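Local coordinates for protein glycerate kinase, putative (Thermotoga maritima, PDB 2B8N) that catalyses the magnesium- and ATP-dependent phosphorylation of D-glycerate to 2-phosphoglycerate, a step in the breakdown of serine by way of 3-hydroxypyruvate, at residues L197-V202 with T418-L423; E282-S287 with L319-E324; I170-K175 with D218-E223. All blocks are in the same frame, centred on the assembly; numbering follows the deposited sequence.

In the fold
From the N terminus, the chain first reaches residues 170-175, where contact 3 opens. Before that loop closes at 218-223, strand 193-199 of the parallel sheet has led into 197-202, the first half of contact 1, so contacts 3 and 1 cross. Contact 2 then closes its shorter loop wholly inside the long one that 418-423 finally completes. Contact 3 ties the end of helix 167-175 to the turn that leads into helix 222-231, contact 2 pairs the edge strand 280-285 with its neighbour 317-323, and in contact 1 the loop after strand 193-199 meets the loop leading into strand 422-428. Contacts 1 and 2 touch, probably through a hydrogen bond from Asp422 N to Gly323 O; contact 3 stands apart.

Contact 1 of 3, residues L197-V202 with T418-L423; sequences LVLSDV and TNVNDL
Leu199 reaches Val420 because its first torsion (chi1 -169°) turns CG away from the backbone N, while Val420 sets CG1 opposite its own carbonyl carbon. The two side chains cross at about a right angle, with Leu199 CD1 3.7 Å from Val420 CG1. The same leucine methyl packs on Thr418 OG1 at 3.9 Å, a hydroxyl hydrogen-bonded to the carbonyl of Val34.

From Leu199 to Val202 and from Thr418 to Asn421 the chains run in similar directions, 26° apart, but they are joined largely through water. One water donates to both Leu199 O and Asn419 O, 2.8 Å from each. A second donates to Ser200 O at 3.0 Å and, weakly, to Asn421 OD1. Between these bridges Val420 CA turns its C-H toward Ser200 O, 3.5 Å away. Asp201 lays its CB 3.6 Å from Asn419 ND2, and its carboxylate stands almost perpendicular to that amide, the planes 89° apart.

Each segment also braces its own bend. Ser200 OG accepts from Val202 N in an ST turn and bonds to Asp205 as well; Asn419 OD1 accepts from Asn421 N in an Asx turn, the donor lying above the carbonyl plane.

The contact is a buried junction between the two sheets. Leu197-Leu199 is held in the parallel sheet between strands 128-133 and 255-261, Asp422 begins strand 422-428 of the mixed sheet, and Val266 of helix 263-276 packs against Val420 and Leu423.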
loop_
_atom_site.group_PDB
_atom_site.type_symbol
_atom_site.label_atom_id
_atom_site.label_comp_id
_atom_site.label_asym_id
_atom_site.label_seq_id
_atom_site.Cartn_x
_atom_site.Cartn_y
_atom_site.Cartn_z
ATOM N N LEU A 197 2.223 -14.460 2.450
ATOM C CA LEU A 197 0.982 -13.710 2.383
ATOM C C LEU A 197 1.337 -12.218 2.334
ATOM O O LEU A 197 1.994 -11.662 3.254
ATOM C CB LEU A 197 0.091 -14.002 3.578
ATOM C CG LEU A 197 -0.343 -15.455 3.839
ATOM C CD1 LEU A 197 -1.563 -15.438 4.756
ATOM C CD2 LEU A 197 -0.628 -16.281 2.576
ATOM N N VAL A 198 0.882 -11.576 1.259
ATOM C CA VAL A 198 1.244 -10.218 0.958
ATOM C C VAL A 198 0.027 -9.302 1.014
ATOM O O VAL A 198 -1.040 -9.576 0.446
ATOM C CB VAL A 198 1.889 -10.137 -0.425
ATOM C CG1 VAL A 198 2.312 -8.707 -0.734
ATOM C CG2 VAL A 198 3.075 -11.062 -0.496
ATOM N N LEU A 199 0.212 -8.188 1.702
ATOM C CA LEU A 199 -0.798 -7.147 1.790
ATOM C C LEU A 199 -0.217 -5.967 1.029
ATOM O O LEU A 199 0.625 -5.259 1.557
ATOM C CB LEU A 199 -1.034 -6.833 3.270
ATOM C CG LEU A 199 -2.199 -5.961 3.691
ATOM C CD1 LEU A 199 -3.303 -5.942 2.664
ATOM C CD2 LEU A 199 -2.717 -6.493 5.009
ATOM N N SER A 200 -0.645 -5.784 -0.220
ATOM C CA SER A 200 0.043 -4.907 -1.157
ATOM C C SER A 200 -0.389 -3.443 -1.169
ATOM O O SER A 200 -1.559 -3.102 -1.443
ATOM C CB SER A 200 -0.091 -5.452 -2.575
ATOM O OG SER A 200 0.245 -4.444 -3.514
ATOM N N ASP A 201 0.598 -2.581 -0.932
ATOM C CA ASP A 201 0.434 -1.139 -1.040
ATOM C C ASP A 201 1.030 -0.592 -2.355
ATOM O O ASP A 201 1.076 0.634 -2.551
ATOM C CB ASP A 201 1.054 -0.466 0.197
ATOM C CG ASP A 201 2.568 -0.567 0.237
ATOM O OD1 ASP A 201 3.131 -1.375 -0.512
ATOM O OD2 ASP A 201 3.207 0.175 1.012
ATOM N N VAL A 202 1.459 -1.502 -3.245
ATOM C CA VAL A 202 2.037 -1.150 -4.556
ATOM C C VAL A 202 1.006 -1.340 -5.663
ATOM O O VAL A 202 0.408 -2.406 -5.812
ATOM C CB VAL A 202 3.298 -1.992 -4.918
ATOM C CG1 VAL A 202 3.776 -1.674 -6.335
ATOM C CG2 VAL A 202 4.426 -1.730 -3.944
ATOM N N THR A 418 -4.131 -0.765 7.758
ATOM C CA THR A 418 -3.804 -1.341 6.462
ATOM C C THR A 418 -3.508 -0.245 5.416
ATOM O O THR A 418 -3.721 0.939 5.656
ATOM C CB THR A 418 -4.910 -2.325 5.990
ATOM O OG1 THR A 418 -4.538 -2.906 4.743
ATOM C CG2 THR A 418 -6.256 -1.654 5.841
ATOM N N ASN A 419 -2.966 -0.642 4.275
ATOM C CA ASN A 419 -2.805 0.260 3.156
ATOM C C ASN A 419 -2.806 -0.490 1.829
ATOM O O ASN A 419 -1.876 -1.242 1.531
ATOM C CB ASN A 419 -1.522 1.073 3.299
ATOM C CG ASN A 419 -1.370 2.121 2.201
ATOM O OD1 ASN A 419 -2.363 2.607 1.623
ATOM N ND2 ASN A 419 -0.131 2.478 1.906
ATOM N N VAL A 420 -3.869 -0.306 1.055
ATOM C CA VAL A 420 -3.915 -0.838 -0.299
ATOM C C VAL A 420 -4.343 0.254 -1.258
ATOM O O VAL A 420 -5.090 0.005 -2.187
ATOM C CB VAL A 420 -4.849 -2.069 -0.433
ATOM C CG1 VAL A 420 -4.418 -3.164 0.509
ATOM C CG2 VAL A 420 -6.318 -1.689 -0.192
ATOM N N ASN A 421 -3.826 1.460 -1.024
ATOM C CA ASN A 421 -4.062 2.639 -1.859
ATOM C C ASN A 421 -5.512 3.176 -1.744
ATOM O O ASN A 421 -6.043 3.235 -0.645
ATOM C CB ASN A 421 -3.565 2.386 -3.294
ATOM C CG ASN A 421 -2.061 2.112 -3.341
ATOM O OD1 ASN A 421 -1.605 1.056 -3.826
ATOM N ND2 ASN A 421 -1.281 3.075 -2.827
ATOM N N ASP A 422 -6.140 3.573 -2.853
ATOM C CA ASP A 422 -7.330 4.436 -2.795
ATOM C C ASP A 422 -8.620 3.728 -3.264
ATOM O O ASP A 422 -8.604 2.953 -4.228
ATOM C CB ASP A 422 -7.064 5.726 -3.611
ATOM C CG ASP A 422 -5.838 6.513 -3.101
ATOM O OD1 ASP A 422 -5.437 6.306 -1.931
ATOM O OD2 ASP A 422 -5.284 7.356 -3.848
ATOM N N LEU A 423 -9.718 3.997 -2.568
ATOM C CA LEU A 423 -11.056 3.594 -3.020
ATOM C C LEU A 423 -11.909 4.852 -3.262
ATOM O O LEU A 423 -11.965 5.729 -2.397
ATOM C CB LEU A 423 -11.740 2.695 -1.970
ATOM C CG LEU A 423 -13.206 2.318 -2.223
ATOM C CD1 LEU A 423 -13.324 1.582 -3.539
ATOM C CD2 LEU A 423 -13.790 1.499 -1.106
HETATM O O HOH W 1 0.102 -2.799 2.779
HETATM O O HOH W 2 -2.869 -2.150 -3.990
#

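Contact 2 of 3, residues E282-S287 with L319-E324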
loop_
_atom_site.group_PDB
_atom_site.type_symbol
_atom_site.label_atom_id
_atom_site.label_comp_id
_atom_site.label_asym_id
_atom_site.label_seq_id
_atom_site.Cartn_x
_atom_site.Cartn_y
_atom_site.Cartn_z
ATOM N N GLU A 282 -20.935 -1.322 -10.603
ATOM C CA GLU A 282 -19.784 -1.828 -11.375
ATOM C C GLU A 282 -18.471 -1.123 -11.007
ATOM O O GLU A 282 -18.465 0.036 -10.546
ATOM C CB GLU A 282 -20.041 -1.773 -12.904
ATOM C CG GLU A 282 -19.018 -2.506 -13.755
ATOM C CD GLU A 282 -18.871 -4.010 -13.440
ATOM O OE1 GLU A 282 -18.369 -4.396 -12.353
ATOM O OE2 GLU A 282 -19.242 -4.827 -14.312
ATOM N N ILE A 283 -17.379 -1.854 -11.209
ATOM C CA ILE A 283 -16.033 -1.360 -11.084
ATOM C C ILE A 283 -15.567 -0.851 -12.422
ATOM O O ILE A 283 -15.439 -1.632 -13.377
ATOM C CB ILE A 283 -15.082 -2.494 -10.652
ATOM C CG1 ILE A 283 -15.443 -2.976 -9.244
ATOM C CG2 ILE A 283 -13.628 -2.013 -10.693
ATOM C CD1 ILE A 283 -14.740 -4.265 -8.816
ATOM N N ILE A 284 -15.268 0.439 -12.502
ATOM C CA ILE A 284 -14.804 1.063 -13.757
ATOM C C ILE A 284 -13.308 0.866 -13.986
ATOM O O ILE A 284 -12.858 0.626 -15.109
ATOM C CB ILE A 284 -15.105 2.540 -13.773
ATOM C CG1 ILE A 284 -16.611 2.775 -13.596
ATOM C CG2 ILE A 284 -14.628 3.156 -15.069
ATOM C CD1 ILE A 284 -17.470 2.040 -14.613
ATOM N N THR A 285 -12.525 0.984 -12.925
ATOM C CA THR A 285 -11.122 0.606 -13.003
ATOM C C THR A 285 -10.534 0.456 -11.631
ATOM O O THR A 285 -11.003 1.106 -10.692
ATOM C CB THR A 285 -10.288 1.654 -13.780
ATOM O OG1 THR A 285 -8.937 1.179 -13.923
ATOM C CG2 THR A 285 -10.323 3.014 -13.051
ATOM N N THR A 286 -9.512 -0.407 -11.534
ATOM C CA THR A 286 -8.724 -0.588 -10.311
ATOM C C THR A 286 -7.249 -0.177 -10.538
ATOM O O THR A 286 -6.401 -0.395 -9.657
ATOM C CB THR A 286 -8.770 -2.053 -9.799
ATOM O OG1 THR A 286 -8.123 -2.918 -10.731
ATOM C CG2 THR A 286 -10.190 -2.532 -9.596
ATOM N N SER A 287 -6.952 0.421 -11.695
ATOM C CA SER A 287 -5.599 0.889 -12.016
ATOM C C SER A 287 -5.501 2.418 -12.207
ATOM O O SER A 287 -4.684 2.911 -12.988
ATOM C CB SER A 287 -5.072 0.160 -13.245
ATOM O OG SER A 287 -6.011 0.219 -14.300
ATOM N N LEU A 319 -20.837 3.545 -8.960
ATOM C CA LEU A 319 -19.623 3.442 -9.754
ATOM C C LEU A 319 -18.451 3.299 -8.805
ATOM O O LEU A 319 -18.298 4.127 -7.913
ATOM C CB LEU A 319 -19.442 4.717 -10.579
ATOM C CG LEU A 319 -20.540 5.095 -11.572
ATOM C CD1 LEU A 319 -20.286 6.477 -12.031
ATOM C CD2 LEU A 319 -20.566 4.156 -12.764
ATOM N N ILE A 320 -17.603 2.286 -9.013
ATOM C CA ILE A 320 -16.449 2.043 -8.106
ATOM C C ILE A 320 -15.087 2.243 -8.798
ATOM O O ILE A 320 -14.827 1.700 -9.884
ATOM C CB ILE A 320 -16.504 0.613 -7.452
ATOM C CG1 ILE A 320 -17.728 0.469 -6.529
ATOM C CG2 ILE A 320 -15.196 0.298 -6.650
ATOM C CD1 ILE A 320 -18.788 -0.402 -7.076
ATOM N N PHE A 321 -14.215 3.014 -8.138
ATOM C CA PHE A 321 -12.848 3.280 -8.624
ATOM C C PHE A 321 -11.783 3.019 -7.549
ATOM O O PHE A 321 -11.964 3.306 -6.360
ATOM C CB PHE A 321 -12.724 4.722 -9.115
ATOM C CG PHE A 321 -13.837 5.155 -10.049
ATOM C CD1 PHE A 321 -15.039 5.586 -9.552
ATOM C CD2 PHE A 321 -13.654 5.158 -11.428
ATOM C CE1 PHE A 321 -16.057 6.014 -10.409
ATOM C CE2 PHE A 321 -14.680 5.568 -12.289
ATOM C CZ PHE A 321 -15.873 5.992 -11.782
ATOM N N GLY A 322 -10.668 2.448 -7.991
ATOM C CA GLY A 322 -9.525 2.194 -7.128
ATOM C C GLY A 322 -8.245 2.548 -7.851
ATOM O O GLY A 322 -8.182 2.466 -9.072
ATOM N N GLY A 323 -7.233 2.939 -7.092
ATOM C CA GLY A 323 -5.918 3.191 -7.650
ATOM C C GLY A 323 -5.046 4.022 -6.751
ATOM O O GLY A 323 -5.184 3.996 -5.530
ATOM N N GLU A 324 -4.143 4.778 -7.351
ATOM C CA GLU A 324 -3.267 5.675 -6.589
ATOM C C GLU A 324 -2.963 6.942 -7.418
ATOM O O GLU A 324 -2.030 6.972 -8.227
ATOM C CB GLU A 324 -1.993 4.913 -6.192
ATOM C CG GLU A 324 -1.042 5.653 -5.294
ATOM C CD GLU A 324 0.331 4.965 -5.177
ATOM O OE1 GLU A 324 0.841 4.400 -6.182
ATOM O OE2 GLU A 324 0.915 5.011 -4.077
#
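Ile284 lies alongside Phe321, both side chains pointing the same way, where parallel strands 280-285 and 317-323 meet at the edge of the mixed sheet. From the isoleucine backbone outward, CB comes to 3.4 Å from Phe321 CE2, obliquely to the ring. CG2 stays by the same ring carbon, and CG1, set beside the backbone N by a chi1 of -58°, reaches both CE2 and CZ, 3.8 Å from Phe321 CZ. At the tip CD1 has passed the ring and finds Leu319 CD2 at 4.2 Å. Thr285 CG2 approaches the ring at its edge, near the ring plane.

The backbones are stitched by three hydrogen bonds lying in the carbonyl planes of their acceptors. Ile320 N donates to Glu282 O and Ile284 N to Ile320 O, each 2.9 Å; the next, Gly322 N to Thr285 O, is 3.0 Å. Regular parallel pairing would use the carbonyl of Ile284 for that last bond, so one extra residue is taken up here, as in a beta bulge, and the bond from CA to CB of Ile284 points toward the neighbouring strand. Beyond it Thr285 OG1 receives Ser287 N in an ST turn as the chain swings round a corner.

On the face of Ile283 and Ile320, Ile283 CG1 sits 4.1 Å from Ile320 CB, and Cys267 of helix 263-276 touches both side chains. Phe321 and Leu319 instead face helix 292-309.

Chemically, then, the pairing is divided: backbone amides fix the register; Ile283 and Ile320 pack on one face, and Leu319 and Phe321, with Thr285 CG2 at the ring edge, on the other; and the Glu282 carboxylate is directed to Lys271 and, through OE1, to Ile283 N.

Contact 3 of 3, residues I170-K175 with D218-E223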
loop_
_atom_site.group_PDB
_atom_site.type_symbol
_atom_site.label_atom_id
_atom_site.label_comp_id
_atom_site.label_asym_id
_atom_site.label_seq_id
_atom_site.Cartn_x
_atom_site.Cartn_y
_atom_site.Cartn_z
ATOM N N ILE A 170 16.702 1.850 -9.421
ATOM C CA ILE A 170 17.049 1.885 -8.021
ATOM C C ILE A 170 17.012 0.453 -7.488
ATOM O O ILE A 170 17.925 0.013 -6.769
ATOM C CB ILE A 170 16.092 2.796 -7.250
ATOM C CG1 ILE A 170 16.311 4.245 -7.685
ATOM C CG2 ILE A 170 16.309 2.658 -5.737
ATOM C CD1 ILE A 170 15.322 5.233 -7.127
ATOM N N ASN A 171 15.957 -0.269 -7.870
ATOM C CA ASN A 171 15.745 -1.645 -7.441
ATOM C C ASN A 171 16.854 -2.601 -7.917
ATOM O O ASN A 171 17.354 -3.426 -7.151
ATOM C CB ASN A 171 14.375 -2.112 -7.931
ATOM C CG ASN A 171 13.760 -3.187 -7.061
ATOM O OD1 ASN A 171 14.098 -3.358 -5.874
ATOM N ND2 ASN A 171 12.814 -3.906 -7.649
ATOM N N THR A 172 17.262 -2.473 -9.171
ATOM C CA THR A 172 18.359 -3.296 -9.680
ATOM C C THR A 172 19.599 -3.156 -8.782
ATOM O O THR A 172 20.186 -4.156 -8.342
ATOM C CB THR A 172 18.663 -2.950 -11.152
ATOM O OG1 THR A 172 17.599 -3.444 -11.986
ATOM C CG2 THR A 172 19.977 -3.550 -11.614
ATOM N N VAL A 173 19.964 -1.918 -8.470
ATOM C CA VAL A 173 21.143 -1.668 -7.641
ATOM C C VAL A 173 20.950 -2.171 -6.224
ATOM O O VAL A 173 21.823 -2.848 -5.689
ATOM C CB VAL A 173 21.491 -0.195 -7.561
ATOM C CG1 VAL A 173 22.698 -0.006 -6.689
ATOM C CG2 VAL A 173 21.775 0.362 -8.958
ATOM N N ARG A 174 19.808 -1.852 -5.621
ATOM C CA ARG A 174 19.549 -2.262 -4.231
ATOM C C ARG A 174 19.600 -3.762 -4.016
ATOM O O ARG A 174 20.078 -4.206 -2.973
ATOM C CB ARG A 174 18.213 -1.710 -3.679
ATOM C CG ARG A 174 18.300 -0.281 -3.130
ATOM C CD ARG A 174 19.376 -0.105 -2.051
ATOM N NE ARG A 174 18.997 -0.668 -0.755
ATOM C CZ ARG A 174 18.192 -0.072 0.126
ATOM N NH1 ARG A 174 17.664 1.105 -0.145
ATOM N NH2 ARG A 174 17.901 -0.650 1.285
ATOM N N LYS A 175 19.097 -4.532 -4.981
ATOM C CA LYS A 175 19.037 -5.993 -4.856
ATOM C C LYS A 175 20.453 -6.594 -4.856
ATOM O O LYS A 175 20.707 -7.643 -4.235
ATOM C CB LYS A 175 18.184 -6.606 -5.991
ATOM C CG LYS A 175 16.680 -6.270 -5.910
ATOM C CD LYS A 175 15.816 -6.861 -7.057
ATOM C CE LYS A 175 16.004 -6.175 -8.416
ATOM N NZ LYS A 175 15.167 -6.854 -9.489
ATOM N N ASP A 218 15.329 -12.310 -9.200
ATOM C CA ASP A 218 15.861 -11.041 -9.695
ATOM C C ASP A 218 16.377 -11.238 -11.102
ATOM O O ASP A 218 17.436 -11.855 -11.294
ATOM C CB ASP A 218 16.988 -10.543 -8.773
ATOM C CG ASP A 218 17.654 -9.269 -9.272
ATOM O OD1 ASP A 218 17.127 -8.597 -10.182
ATOM O OD2 ASP A 218 18.728 -8.925 -8.732
ATOM N N SER A 219 15.635 -10.726 -12.084
ATOM C CA SER A 219 16.040 -10.888 -13.491
ATOM C C SER A 219 17.237 -9.996 -13.867
ATOM O O SER A 219 17.980 -10.304 -14.809
ATOM C CB SER A 219 14.859 -10.658 -14.434
ATOM O OG SER A 219 14.489 -9.294 -14.467
ATOM N N SER A 220 17.446 -8.909 -13.127
ATOM C CA SER A 220 18.592 -8.029 -13.395
ATOM C C SER A 220 19.919 -8.659 -12.982
ATOM O O SER A 220 19.981 -9.503 -12.100
ATOM C CB SER A 220 18.441 -6.678 -12.718
ATOM O OG SER A 220 18.713 -6.749 -11.333
ATOM N N THR A 221 20.983 -8.185 -13.607
ATOM C CA THR A 221 22.313 -8.750 -13.450
ATOM C C THR A 221 23.234 -7.775 -12.711
ATOM O O THR A 221 22.898 -6.597 -12.525
ATOM C CB THR A 221 22.931 -9.120 -14.841
ATOM O OG1 THR A 221 23.297 -7.942 -15.557
ATOM C CG2 THR A 221 21.934 -9.877 -15.679
ATOM N N SER A 222 24.389 -8.281 -12.287
ATOM C CA SER A 222 25.468 -7.442 -11.745
ATOM C C SER A 222 25.854 -6.363 -12.757
ATOM O O SER A 222 26.026 -5.208 -12.402
ATOM C CB SER A 222 26.709 -8.279 -11.414
ATOM O OG SER A 222 26.441 -9.233 -10.396
ATOM N N GLU A 223 25.956 -6.753 -14.020
ATOM C CA GLU A 223 26.243 -5.810 -15.095
ATOM C C GLU A 223 25.198 -4.682 -15.115
ATOM O O GLU A 223 25.545 -3.511 -15.186
ATOM C CB GLU A 223 26.299 -6.520 -16.456
ATOM C CG GLU A 223 26.866 -5.673 -17.610
ATOM C CD GLU A 223 26.783 -6.389 -18.946
ATOM O OE1 GLU A 223 26.240 -7.515 -19.015
ATOM O OE2 GLU A 223 27.269 -5.829 -19.941
#
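An Asx turn at Asp218-Ser220, just ahead of helix 222-231 with its N-cap Thr221, is tied by Lys175 to the end of helix 167-175. Lys175 and Asp218 approach from opposite directions and form a buried salt bridge, NZ to OD1 2.7 Å. The lysine chain is extended except for a bend at chi3 (-73°), which brings CE and NZ over the carboxylate, so that NZ meets OD1 from above its plane.

That single oxygen is gripped by three donors. Ser220 OG comes in on the syn lone pair at 2.7 Å from Asp218 OD1, and Ser220 N closes the Asx turn at 3.0 Å from the same atom. Asp218 OD2 is engaged by Thr248, which ties the carboxylate down at its other end. Replacing Asp218 with an alanine would probably leave the Lys175 ammonium without its countercharge and release the Ser220 hydroxyl to turn.

Ser220 also bears on the helix one turn back, beside Thr172, whose hydroxyl is bonded to the carbonyl of Glu168. Here Ser220 CB lies 3.4 Å from Thr172 OG1, and Ser220 OG rests 3.5 Å from the methyl carbon Thr172 CG2.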